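Local coordinates for K Homology domain-containing protein (Aeropyrum pernix, PDB 1TUA) that is of unknown function but carries two KH (K homology) folds and probably binds RNA, at residues L15-G20 / K68-G73; A79-E84 / D128-V133. One frame throughout, in Å; residues are numbered along the deposited sequence.

Contact 1: L15-G20 / K68-G73; sequences LGAVIG and KAISLG
The CG2 methyl of Ile70 touches both Ala17 and Val18, and nearly all of the contact between the short helix 15-19 and the last turns of helix 57-72 rests on it. Ala17 brings its single methyl straight to it, CB lying 3.7 Å from Ile70 CG2. Val18 comes in at a slant and uses one branch: its CG2 is 3.6 Å from Ile70 CG2 and 4.0 Å from Ile70 CB, whereas its CG1, anti to the backbone N, takes no part. The torsions sort the branches. In Ile70, chi1 of -66° keeps CG1 beside the backbone N and puts CG2 opposite that N, facing helix 15-19; the side chain also packs on Pro76 and Ala79 of the following helix. In Val18 the rotation (chi1 171°) leaves CG2 alongside the backbone N, on the Ile70 side. The segment axes come within 8.8 Å of each other, running more antiparallel than parallel at 142°, and Val18 CA stands 6.1 Å from Ile70 CA. Two polar atoms beside this apolar patch have partners: Ser71 OG takes the N-H of Lys11, and Ile70 O accepts both Arg14 NE and the N-H of Gly73, at 3.0 Å from Gly73 N, within the Schellman motif that ends the helix. Gly20, with positive phi, ends helix 15-19 and begins the Gly-Pro-Arg-Gly sequence matching the GXXG loop of KH domains. This is the pairing of the first and last helices of a type I KH fold.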
loop_
_atom_site.group_PDB
_atom_site.type_symbol
_atom_site.label_atom_id
_atom_site.label_comp_id
_atom_site.label_asym_id
_atom_site.label_seq_id
_atom_site.Cartn_x
_atom_site.Cartn_y
_atom_site.Cartn_z
ATOM N N LEU A 15 3.992 11.245 11.059
ATOM C CA LEU A 15 5.150 10.799 11.832
ATOM C C LEU A 15 4.735 10.159 13.153
ATOM O O LEU A 15 5.360 9.202 13.616
ATOM C CB LEU A 15 6.105 11.970 12.078
ATOM C CG LEU A 15 7.513 11.580 12.526
ATOM C CD1 LEU A 15 8.144 10.618 11.514
ATOM C CD2 LEU A 15 8.362 12.833 12.669
ATOM N N GLY A 16 3.672 10.682 13.758
ATOM C CA GLY A 16 3.199 10.116 15.008
ATOM C C GLY A 16 2.653 8.710 14.821
ATOM O O GLY A 16 2.785 7.853 15.700
ATOM N N ALA A 17 2.034 8.465 13.671
ATOM C CA ALA A 17 1.473 7.151 13.393
ATOM C C ALA A 17 2.593 6.146 13.157
ATOM O O ALA A 17 2.464 4.970 13.503
ATOM C CB ALA A 17 0.554 7.217 12.173
ATOM N N VAL A 18 3.687 6.608 12.559
ATOM C CA VAL A 18 4.825 5.741 12.284
ATOM C C VAL A 18 5.537 5.350 13.580
ATOM O O VAL A 18 5.915 4.195 13.772
ATOM C CB VAL A 18 5.825 6.434 11.340
ATOM C CG1 VAL A 18 7.115 5.613 11.246
ATOM C CG2 VAL A 18 5.200 6.596 9.963
ATOM N N ILE A 19 5.710 6.317 14.471
ATOM C CA ILE A 19 6.370 6.064 15.750
ATOM C C ILE A 19 5.448 5.274 16.686
ATOM O O ILE A 19 5.857 4.287 17.304
ATOM C CB ILE A 19 6.760 7.398 16.450
ATOM C CG1 ILE A 19 7.711 8.198 15.557
ATOM C CG2 ILE A 19 7.403 7.110 17.806
ATOM C CD1 ILE A 19 7.898 9.645 15.992
ATOM N N GLY A 20 4.200 5.717 16.774
ATOM C CA GLY A 20 3.241 5.065 17.639
ATOM C C GLY A 20 3.382 5.583 19.060
ATOM O O GLY A 20 4.445 6.098 19.430
ATOM N N LYS A 68 6.523 3.326 4.808
ATOM C CA LYS A 68 5.983 4.083 3.686
ATOM C C LYS A 68 4.463 3.963 3.648
ATOM O O LYS A 68 3.767 4.949 3.415
ATOM C CB LYS A 68 6.583 3.584 2.368
ATOM C CG LYS A 68 6.035 4.303 1.143
ATOM C CD LYS A 68 6.640 3.749 -0.142
ATOM C CE LYS A 68 6.066 4.447 -1.379
ATOM N NZ LYS A 68 6.557 3.842 -2.663
ATOM N N ALA A 69 3.952 2.757 3.883
ATOM C CA ALA A 69 2.508 2.517 3.876
ATOM C C ALA A 69 1.781 3.332 4.959
ATOM O O ALA A 69 0.684 3.847 4.727
ATOM C CB ALA A 69 2.223 1.021 4.051
ATOM N N ILE A 70 2.381 3.443 6.141
ATOM C CA ILE A 70 1.769 4.220 7.221
ATOM C C ILE A 70 1.794 5.704 6.855
ATOM O O ILE A 70 0.826 6.434 7.090
ATOM C CB ILE A 70 2.507 3.992 8.561
ATOM C CG1 ILE A 70 2.316 2.533 8.995
ATOM C CG2 ILE A 70 1.991 4.973 9.634
ATOM C CD1 ILE A 70 3.186 2.121 10.164
ATOM N N SER A 71 2.904 6.140 6.271
ATOM C CA SER A 71 3.052 7.528 5.832
ATOM C C SER A 71 1.961 7.876 4.812
ATOM O O SER A 71 1.403 8.972 4.829
ATOM C CB SER A 71 4.435 7.727 5.199
ATOM O OG SER A 71 4.600 9.053 4.730
ATOM N N LEU A 72 1.659 6.928 3.930
ATOM C CA LEU A 72 0.635 7.120 2.902
ATOM C C LEU A 72 -0.793 7.183 3.445
ATOM O O LEU A 72 -1.711 7.620 2.742
ATOM C CB LEU A 72 0.741 6.016 1.849
ATOM C CG LEU A 72 1.940 6.161 0.907
ATOM C CD1 LEU A 72 2.129 4.884 0.113
ATOM C CD2 LEU A 72 1.719 7.350 -0.018
ATOM N N GLY A 73 -0.992 6.745 4.685
ATOM C CA GLY A 73 -2.324 6.812 5.262
ATOM C C GLY A 73 -2.860 5.553 5.920
ATOM O O GLY A 73 -3.836 5.618 6.667
#

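Contact 2: A79-E84 / D128-V133; sequences AFRLLE and DTYINV
Arg81 reaches out from the 3-10 segment 80-83 and lays its side chain over one face of Tyr130. The contact is cation-pi: NH1 stands 3.4 Å above the middle of the Tyr130 ring, and Arg81 CZ is 4.5 Å from the ring centroid, almost exactly on the normal. The guanidinium stands nearly upright on the ring, the two planes being 83° apart, and therefore meets it with an edge. Apolar contact continues along the same face, where Arg81 CD lies 3.5 Å from Tyr130 CE2; an extended chain from CG to NE carries the arginine across the ring. Tyr130, which also has a cation-pi partner in Lys78, opens strand 130-133, an outer strand of the second KH sheet, whereas Arg81 belongs to the linker leading out of the first KH unit, and the pair joins linker to sheet edge. Hydrogen bonds hold the head of the arginine. NH2 gives one to the backbone O of Asp128, with 2.9 Å from Arg81 NH2 to Asp128 O, an N-H...O angle of 158° and the acceptor near the guanidinium plane, while NE binds Gln87 OE1. A water O bridges the side chains, accepting at 2.8 Å from Arg81 NH1 and donating at 2.7 Å to Asp128 OD1. The charges themselves do not meet: Asp128 OD2 lies 4.3 Å from Arg81 NH2, too long for a salt bridge but probably still favourable.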
loop_
_atom_site.group_PDB
_atom_site.type_symbol
_atom_site.label_atom_id
_atom_site.label_comp_id
_atom_site.label_asym_id
_atom_site.label_seq_id
_atom_site.Cartn_x
_atom_site.Cartn_y
_atom_site.Cartn_z
ATOM N N ALA A 79 -0.902 -1.800 7.519
ATOM C CA ALA A 79 0.428 -1.714 6.912
ATOM C C ALA A 79 1.300 -2.939 7.212
ATOM O O ALA A 79 2.117 -3.333 6.382
ATOM C CB ALA A 79 1.137 -0.443 7.387
ATOM N N PHE A 80 1.135 -3.537 8.391
ATOM C CA PHE A 80 1.926 -4.712 8.770
ATOM C C PHE A 80 1.762 -5.876 7.797
ATOM O O PHE A 80 2.578 -6.799 7.771
ATOM C CB PHE A 80 1.565 -5.185 10.183
ATOM C CG PHE A 80 1.995 -4.243 11.272
ATOM C CD1 PHE A 80 3.165 -3.498 11.153
ATOM C CD2 PHE A 80 1.250 -4.134 12.447
ATOM C CE1 PHE A 80 3.594 -2.655 12.189
ATOM C CE2 PHE A 80 1.671 -3.295 13.489
ATOM C CZ PHE A 80 2.848 -2.556 13.356
ATOM N N ARG A 81 0.703 -5.829 6.995
ATOM C CA ARG A 81 0.461 -6.877 6.009
ATOM C C ARG A 81 1.641 -6.967 5.047
ATOM O O ARG A 81 1.913 -8.024 4.481
ATOM C CB ARG A 81 -0.825 -6.578 5.232
ATOM C CG ARG A 81 -1.096 -7.529 4.066
ATOM C CD ARG A 81 -2.471 -7.281 3.471
ATOM N NE ARG A 81 -2.692 -8.075 2.267
ATOM C CZ ARG A 81 -3.875 -8.214 1.673
ATOM N NH1 ARG A 81 -4.944 -7.612 2.176
ATOM N NH2 ARG A 81 -3.984 -8.954 0.575
ATOM N N LEU A 82 2.343 -5.853 4.872
ATOM C CA LEU A 82 3.490 -5.800 3.975
ATOM C C LEU A 82 4.674 -6.632 4.457
ATOM O O LEU A 82 5.637 -6.833 3.715
ATOM C CB LEU A 82 3.908 -4.339 3.749
ATOM C CG LEU A 82 2.932 -3.575 2.837
ATOM C CD1 LEU A 82 3.142 -2.077 2.961
ATOM C CD2 LEU A 82 3.120 -4.030 1.400
ATOM N N LEU A 83 4.597 -7.116 5.694
ATOM C CA LEU A 83 5.655 -7.953 6.247
ATOM C C LEU A 83 5.441 -9.386 5.780
ATOM O O LEU A 83 6.328 -10.227 5.895
ATOM C CB LEU A 83 5.637 -7.918 7.782
ATOM C CG LEU A 83 6.063 -6.612 8.457
ATOM C CD1 LEU A 83 6.111 -6.825 9.960
ATOM C CD2 LEU A 83 7.436 -6.175 7.945
ATOM N N GLU A 84 4.254 -9.655 5.257
ATOM C CA GLU A 84 3.920 -10.986 4.783
ATOM C C GLU A 84 4.524 -11.317 3.433
ATOM O O GLU A 84 4.825 -10.441 2.617
ATOM C CB GLU A 84 2.405 -11.156 4.715
ATOM C CG GLU A 84 1.749 -11.234 6.068
ATOM C CD GLU A 84 0.253 -11.066 5.981
ATOM O OE1 GLU A 84 -0.353 -11.599 5.022
ATOM O OE2 GLU A 84 -0.317 -10.406 6.877
ATOM N N ASP A 128 -9.091 -8.734 -3.080
ATOM C CA ASP A 128 -8.528 -9.148 -1.799
ATOM C C ASP A 128 -7.291 -8.311 -1.482
ATOM O O ASP A 128 -6.216 -8.845 -1.208
ATOM C CB ASP A 128 -8.171 -10.637 -1.816
ATOM C CG ASP A 128 -7.734 -11.145 -0.455
ATOM O OD1 ASP A 128 -8.319 -10.704 0.558
ATOM O OD2 ASP A 128 -6.814 -11.990 -0.398
ATOM N N THR A 129 -7.458 -6.993 -1.539
ATOM C CA THR A 129 -6.385 -6.046 -1.238
ATOM C C THR A 129 -6.883 -5.010 -0.222
ATOM O O THR A 129 -8.086 -4.901 0.028
ATOM C CB THR A 129 -5.956 -5.255 -2.487
ATOM O OG1 THR A 129 -7.081 -4.505 -2.969
ATOM C CG2 THR A 129 -5.458 -6.185 -3.582
ATOM N N TYR A 130 -5.949 -4.271 0.375
ATOM C CA TYR A 130 -6.301 -3.193 1.291
ATOM C C TYR A 130 -6.063 -1.949 0.444
ATOM O O TYR A 130 -5.037 -1.844 -0.220
ATOM C CB TYR A 130 -5.371 -3.123 2.508
ATOM C CG TYR A 130 -5.537 -4.218 3.541
ATOM C CD1 TYR A 130 -6.703 -4.983 3.610
ATOM C CD2 TYR A 130 -4.533 -4.464 4.473
ATOM C CE1 TYR A 130 -6.860 -5.965 4.587
ATOM C CE2 TYR A 130 -4.682 -5.438 5.450
ATOM C CZ TYR A 130 -5.844 -6.184 5.503
ATOM O OH TYR A 130 -5.990 -7.141 6.484
ATOM N N ILE A 131 -7.009 -1.021 0.454
ATOM C CA ILE A 131 -6.872 0.201 -0.329
ATOM C C ILE A 131 -7.118 1.428 0.545
ATOM O O ILE A 131 -8.124 1.505 1.255
ATOM C CB ILE A 131 -7.878 0.216 -1.525
ATOM C CG1 ILE A 131 -7.557 -0.933 -2.488
ATOM C CG2 ILE A 131 -7.816 1.554 -2.258
ATOM C CD1 ILE A 131 -8.551 -1.101 -3.635
ATOM N N ASN A 132 -6.186 2.373 0.509
ATOM C CA ASN A 132 -6.334 3.601 1.272
ATOM C C ASN A 132 -6.362 4.789 0.326
ATOM O O ASN A 132 -5.474 4.950 -0.503
ATOM C CB ASN A 132 -5.185 3.786 2.267
ATOM C CG ASN A 132 -5.397 4.989 3.170
ATOM O OD1 ASN A 132 -4.934 6.098 2.884
ATOM N ND2 ASN A 132 -6.128 4.780 4.249
ATOM N N VAL A 133 -7.398 5.608 0.442
ATOM C CA VAL A 133 -7.515 6.792 -0.394
ATOM C C VAL A 133 -7.064 7.976 0.454
ATOM O O VAL A 133 -7.811 8.465 1.305
ATOM C CB VAL A 133 -8.971 7.014 -0.869
ATOM C CG1 VAL A 133 -9.048 8.251 -1.749
ATOM C CG2 VAL A 133 -9.453 5.801 -1.636
HETATM O O HOH W 1 -7.546 -8.434 1.755
#

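Overall arrangement
From the N terminus, contact 1 comes first along the chain: residues 68-73 return to residues 15-20 after helix 24-33 and the two strands 35-40 and 45-50, closing the first KH unit on itself. A turn and helix 76-79 follow, and contact 2 then spans from residues 79-84 to residues 128-133, enclosing strand 87-93 and helices including 102-113 and 118-127. The two loops lie in series, neither nested nor crossed. Their centres are 13 Å apart, yet they touch: Ala69 CB is 3.4 Å from Leu82 CD1, and Ile70 CG1 is 3.6 Å from Ala79 CB. Contact 1 thus ties helices within one unit, contact 2 the linker to the other's sheet.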